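Chlorite dismutase (Nitrobacter winogradskyi, PDB 3QPI) is a heme b enzyme that probably splits chlorite into chloride and dioxygen. Local coordinates at residues G12-L17 with L33-S38; A20-E25 with E174-L179. All coordinates share one frame; numbering follows the deposited sequence.

Contact 1: residues G12-L17 with L33-S38; sequences GAWSIL and LAIAPS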
loop_
_atom_site.group_PDB
_atom_site.type_symbol
_atom_site.label_atom_id
_atom_site.label_comp_id
_atom_site.label_asym_id
_atom_site.label_seq_id
_atom_site.Cartn_x
_atom_site.Cartn_y
_atom_site.Cartn_z
ATOM N N GLY A 12 8.268 18.207 -1.223
ATOM C CA GLY A 12 7.019 17.452 -1.117
ATOM C C GLY A 12 6.450 17.555 0.271
ATOM O O GLY A 12 7.111 18.027 1.177
ATOM N N ALA A 13 5.213 17.096 0.446
ATOM C CA ALA A 13 4.526 17.211 1.695
ATOM C C ALA A 13 5.068 16.222 2.748
ATOM O O ALA A 13 4.635 16.279 3.898
ATOM C CB ALA A 13 3.015 16.930 1.464
ATOM N N TRP A 14 5.970 15.298 2.369
ATOM C CA TRP A 14 6.418 14.257 3.308
ATOM C C TRP A 14 7.898 14.195 3.237
ATOM O O TRP A 14 8.436 14.299 2.147
ATOM C CB TRP A 14 5.851 12.888 2.956
ATOM C CG TRP A 14 4.345 12.838 3.042
ATOM C CD1 TRP A 14 3.469 13.112 2.058
ATOM C CD2 TRP A 14 3.580 12.490 4.195
ATOM N NE1 TRP A 14 2.159 12.970 2.528
ATOM C CE2 TRP A 14 2.218 12.587 3.845
ATOM C CE3 TRP A 14 3.921 12.113 5.501
ATOM C CZ2 TRP A 14 1.197 12.329 4.750
ATOM C CZ3 TRP A 14 2.891 11.847 6.408
ATOM C CH2 TRP A 14 1.559 11.961 6.023
ATOM N N SER A 15 8.564 14.089 4.386
ATOM C CA SER A 15 9.995 13.774 4.361
ATOM C C SER A 15 10.056 12.273 4.475
ATOM O O SER A 15 9.137 11.616 5.025
ATOM C CB SER A 15 10.779 14.425 5.506
ATOM O OG SER A 15 10.157 14.142 6.744
ATOM N N ILE A 16 11.110 11.731 3.906
ATOM C CA ILE A 16 11.306 10.289 3.932
ATOM C C ILE A 16 12.220 9.895 5.096
ATOM O O ILE A 16 13.421 10.228 5.112
ATOM C CB ILE A 16 11.912 9.757 2.604
ATOM C CG1 ILE A 16 10.923 9.953 1.452
ATOM C CG2 ILE A 16 12.263 8.258 2.732
ATOM C CD1 ILE A 16 11.577 9.862 0.084
ATOM N N LEU A 17 11.616 9.201 6.058
ATOM C CA LEU A 17 12.314 8.605 7.214
ATOM C C LEU A 17 13.282 7.544 6.735
ATOM O O LEU A 17 14.475 7.611 7.008
ATOM C CB LEU A 17 11.283 7.989 8.183
ATOM C CG LEU A 17 10.375 9.075 8.761
ATOM C CD1 LEU A 17 9.205 8.553 9.627
ATOM C CD2 LEU A 17 11.246 10.078 9.534
ATOM N N LEU A 33 9.041 13.053 -0.286
ATOM C CA LEU A 33 8.076 12.442 -1.150
ATOM C C LEU A 33 7.047 13.493 -1.541
ATOM O O LEU A 33 6.416 14.089 -0.670
ATOM C CB LEU A 33 7.402 11.272 -0.438
ATOM C CG LEU A 33 6.212 10.700 -1.200
ATOM C CD1 LEU A 33 6.676 10.150 -2.563
ATOM C CD2 LEU A 33 5.469 9.620 -0.388
ATOM N N ALA A 34 6.887 13.739 -2.843
ATOM C CA ALA A 34 5.763 14.554 -3.309
ATOM C C ALA A 34 4.697 13.660 -3.923
ATOM O O ALA A 34 5.016 12.667 -4.583
ATOM C CB ALA A 34 6.227 15.631 -4.337
ATOM N N ILE A 35 3.438 14.041 -3.714
ATOM C CA ILE A 35 2.292 13.315 -4.237
ATOM C C ILE A 35 1.383 14.291 -4.978
ATOM O O ILE A 35 1.067 15.352 -4.468
ATOM C CB ILE A 35 1.520 12.629 -3.101
ATOM C CG1 ILE A 35 2.474 11.756 -2.289
ATOM C CG2 ILE A 35 0.392 11.753 -3.654
ATOM C CD1 ILE A 35 1.883 11.233 -1.014
ATOM N N ALA A 36 0.980 13.941 -6.194
ATOM C CA ALA A 36 0.239 14.876 -7.016
ATOM C C ALA A 36 -0.516 14.158 -8.122
ATOM O O ALA A 36 -0.044 13.158 -8.656
ATOM C CB ALA A 36 1.183 15.925 -7.625
ATOM N N PRO A 37 -1.697 14.679 -8.461
ATOM C CA PRO A 37 -2.459 14.214 -9.619
ATOM C C PRO A 37 -1.760 14.590 -10.913
ATOM O O PRO A 37 -0.956 15.511 -10.946
ATOM C CB PRO A 37 -3.791 14.955 -9.492
ATOM C CG PRO A 37 -3.454 16.183 -8.734
ATOM C CD PRO A 37 -2.355 15.809 -7.783
ATOM N N SER A 38 -2.052 13.849 -11.969
ATOM C CA SER A 38 -1.434 14.096 -13.256
ATOM C C SER A 38 -2.273 13.398 -14.311
ATOM O O SER A 38 -2.873 12.345 -14.045
ATOM C CB SER A 38 0.008 13.579 -13.262
ATOM O OG SER A 38 0.609 13.791 -14.531
HETATM O O HOH W 1 3.567 16.388 -1.913
#
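Trp14 and Leu33 face each other as an antiparallel hydrogen-bonded pair, and the two bonds that join them are unequal. Leu33 N gives a short, nearly straight bond to Trp14 O (2.8 Å, 171°), whereas the return bond from Trp14 N to Leu33 O is weak at 3.3 Å. The packed side of the contact is the face that carries both side chains. There Trp14 CB meets Leu33 CB at 4.1 Å, and the indole, its CG anti to the carbonyl carbon (chi1 -63°), takes Ile35 CD1 obliquely, 3.9 Å from its CD1, with Leu33 O at the ring edge. Trp144 of strand 141-147 meets the indole edge to face and also touches Leu33 and Ile35. At Gly12 the chains stay close: its CA lies against Ala34 CB and makes a CA-H...O contact of 3.4 Å with Leu33 O, where a side chain would run into that carbonyl. The open side is at exposed Ala13, where one water accepts from Ala13 N and from Ile35 N, each at 3.0 Å. This is the open end of a beta hairpin of strands 14-23 and 32-37, in the antiparallel sheet of a fold of the dimeric alpha/beta barrel clan.

Contact 2: residues A20-E25 with E174-L179; sequences APVIGE and EVDIRL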
loop_
_atom_site.group_PDB
_atom_site.type_symbol
_atom_site.label_atom_id
_atom_site.label_comp_id
_atom_site.label_asym_id
_atom_site.label_seq_id
_atom_site.Cartn_x
_atom_site.Cartn_y
_atom_site.Cartn_z
ATOM N N ALA A 20 13.784 0.902 2.788
ATOM C CA ALA A 20 14.403 -0.397 3.051
ATOM C C ALA A 20 13.888 -1.490 2.105
ATOM O O ALA A 20 12.681 -1.567 1.825
ATOM C CB ALA A 20 14.135 -0.816 4.503
ATOM N N PRO A 21 14.798 -2.370 1.655
ATOM C CA PRO A 21 14.445 -3.499 0.787
ATOM C C PRO A 21 13.467 -4.430 1.473
ATOM O O PRO A 21 13.496 -4.518 2.704
ATOM C CB PRO A 21 15.781 -4.216 0.580
ATOM C CG PRO A 21 16.824 -3.203 0.907
ATOM C CD PRO A 21 16.228 -2.379 2.002
ATOM N N VAL A 22 12.595 -5.092 0.714
ATOM C CA VAL A 22 11.803 -6.173 1.299
ATOM C C VAL A 22 11.929 -7.464 0.484
ATOM O O VAL A 22 12.395 -8.482 1.003
ATOM C CB VAL A 22 10.336 -5.808 1.440
ATOM C CG1 VAL A 22 9.572 -6.989 2.019
ATOM C CG2 VAL A 22 10.193 -4.551 2.290
ATOM N N ILE A 23 11.497 -7.445 -0.775
ATOM C CA ILE A 23 11.922 -8.486 -1.689
ATOM C C ILE A 23 12.249 -7.898 -3.044
ATOM O O ILE A 23 11.614 -6.944 -3.483
ATOM C CB ILE A 23 10.931 -9.683 -1.785
ATOM C CG1 ILE A 23 11.486 -10.726 -2.759
ATOM C CG2 ILE A 23 9.560 -9.244 -2.219
ATOM C CD1 ILE A 23 10.828 -12.114 -2.663
ATOM N N GLY A 24 13.267 -8.463 -3.689
ATOM C CA GLY A 24 13.726 -7.957 -4.969
ATOM C C GLY A 24 14.327 -6.565 -4.825
ATOM O O GLY A 24 14.660 -6.123 -3.739
ATOM N N GLU A 25 14.448 -5.861 -5.937
ATOM C CA GLU A 25 15.212 -4.630 -5.983
ATOM C C GLU A 25 14.515 -3.492 -5.226
ATOM O O GLU A 25 13.314 -3.292 -5.331
ATOM C CB GLU A 25 15.440 -4.265 -7.442
ATOM C CG GLU A 25 16.273 -3.036 -7.672
ATOM C CD GLU A 25 16.360 -2.704 -9.155
ATOM O OE1 GLU A 25 16.586 -1.524 -9.500
ATOM O OE2 GLU A 25 16.185 -3.633 -9.979
ATOM N N GLU A 174 8.939 -5.785 -3.544
ATOM C CA GLU A 174 8.300 -5.012 -2.501
ATOM C C GLU A 174 9.330 -4.147 -1.808
ATOM O O GLU A 174 10.415 -4.609 -1.475
ATOM C CB GLU A 174 7.645 -5.952 -1.486
ATOM C CG GLU A 174 6.952 -5.269 -0.329
ATOM C CD GLU A 174 6.131 -6.242 0.480
ATOM O OE1 GLU A 174 6.427 -7.448 0.415
ATOM O OE2 GLU A 174 5.172 -5.829 1.151
ATOM N N VAL A 175 8.989 -2.884 -1.585
ATOM C CA VAL A 175 9.922 -1.964 -0.970
ATOM C C VAL A 175 9.215 -1.264 0.182
ATOM O O VAL A 175 8.025 -0.960 0.100
ATOM C CB VAL A 175 10.440 -0.916 -1.978
ATOM C CG1 VAL A 175 11.504 -0.014 -1.323
ATOM C CG2 VAL A 175 10.986 -1.603 -3.237
ATOM N N ASP A 176 9.957 -1.030 1.253
ATOM C CA ASP A 176 9.432 -0.363 2.424
ATOM C C ASP A 176 9.873 1.119 2.462
ATOM O O ASP A 176 11.047 1.428 2.704
ATOM C CB ASP A 176 9.909 -1.101 3.686
ATOM C CG ASP A 176 8.833 -1.991 4.284
ATOM O OD1 ASP A 176 7.644 -1.820 3.945
ATOM O OD2 ASP A 176 9.173 -2.866 5.101
ATOM N N ILE A 177 8.938 2.030 2.196
ATOM C CA ILE A 177 9.195 3.463 2.365
ATOM C C ILE A 177 8.404 4.004 3.555
ATOM O O ILE A 177 7.196 3.771 3.656
ATOM C CB ILE A 177 8.833 4.239 1.085
ATOM C CG1 ILE A 177 9.573 3.636 -0.116
ATOM C CG2 ILE A 177 9.193 5.723 1.234
ATOM C CD1 ILE A 177 9.106 4.138 -1.426
ATOM N N ARG A 178 9.078 4.704 4.470
ATOM C CA ARG A 178 8.375 5.308 5.603
ATOM C C ARG A 178 8.530 6.824 5.613
ATOM O O ARG A 178 9.604 7.345 5.317
ATOM C CB ARG A 178 8.864 4.730 6.946
ATOM C CG ARG A 178 8.632 3.225 7.092
ATOM C CD ARG A 178 7.139 2.861 7.083
ATOM N NE ARG A 178 6.939 1.423 7.245
ATOM C CZ ARG A 178 6.850 0.544 6.242
ATOM N NH1 ARG A 178 6.933 0.935 4.967
ATOM N NH2 ARG A 178 6.689 -0.750 6.523
ATOM N N LEU A 179 7.469 7.526 6.008
ATOM C CA LEU A 179 7.426 8.989 5.919
ATOM C C LEU A 179 6.997 9.664 7.211
ATOM O O LEU A 179 6.271 9.078 8.019
ATOM C CB LEU A 179 6.416 9.441 4.856
ATOM C CG LEU A 179 6.489 8.969 3.407
ATOM C CD1 LEU A 179 7.857 9.265 2.794
ATOM C CD2 LEU A 179 6.100 7.438 3.300
HETATM O O HOH W 2 11.833 -3.626 5.115
HETATM O O HOH W 3 13.174 -4.388 -1.889
#
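Ala20 and Asp176 exchange two backbone hydrogen bonds, both 2.8 Å long, and open a contact whose first layer is main-chain pairing. Farther along, Glu174 O receives Ile23 N and, more weakly, Val22 N, while Glu174 N returns a bond to Ile23 O at 2.9 Å. Two residues thus stand against one, and the register slips by one position.

Van der Waals packing centres on Val22, which crosses both acid side chains obliquely and sets its methyls against polar groups; its CB sits 3.2 Å from Glu174 O. Its CG1, anti to the backbone N (chi1 179°), lies against the carboxylate end of Glu174, 3.6 Å from OE1; CG2 branches the other way and reaches Asp176 OD2 at 3.4 Å. Ile23 CG2 packs on Glu174 CB, the two side chains crossing at about a right angle. With an alanine at Val22, a gap would probably open where CG1 and CG2 cover the two carboxylates, leaving their placing to their polar partners.

Charged groups form the third class. Arg178 grips Asp176 OD1 through NH1 and NH2 in a salt bridge, its two bonds weak in angle, and NH1 also makes a straighter hydrogen bond to Ile177 O, from above that carbonyl's plane. Arg163 of helix 152-163 bridges both acids, meeting OD2 of Asp176 and OE2 of Glu174, and the latter oxygen also accepts from Trp168.

Water supplements the pairing: one molecule donates to Pro21 O and to Asp176 OD2 (2.8 Å), and another accepts from Val22 N. Val22 and Ile23, both opposite Glu174, make a classic beta bulge near the end of strand 14-23.

Contacts 1 and 2 illustrate how one long strand can serve two neighbours: strand 14-23 has 32-37 on one edge, near its start, and 171-181 along the other, contact 2 being the far end of that pairing; their segments alternate along the chain. Their centres lie about 17 Å apart, yet they meet where Ile16 CG1 packs on Leu179 CD1 at 3.4 Å and Leu17 CB approaches Arg178 O at the same distance. Their relation to the heme differs. The side chain of Glu174 in contact 2 comes within about 4 Å of the bound heme and about 9 Å of that of His114, the axial iron ligand, whereas contact 1 lies away from the annotated sites and belongs to the same sheet through strand 14-23.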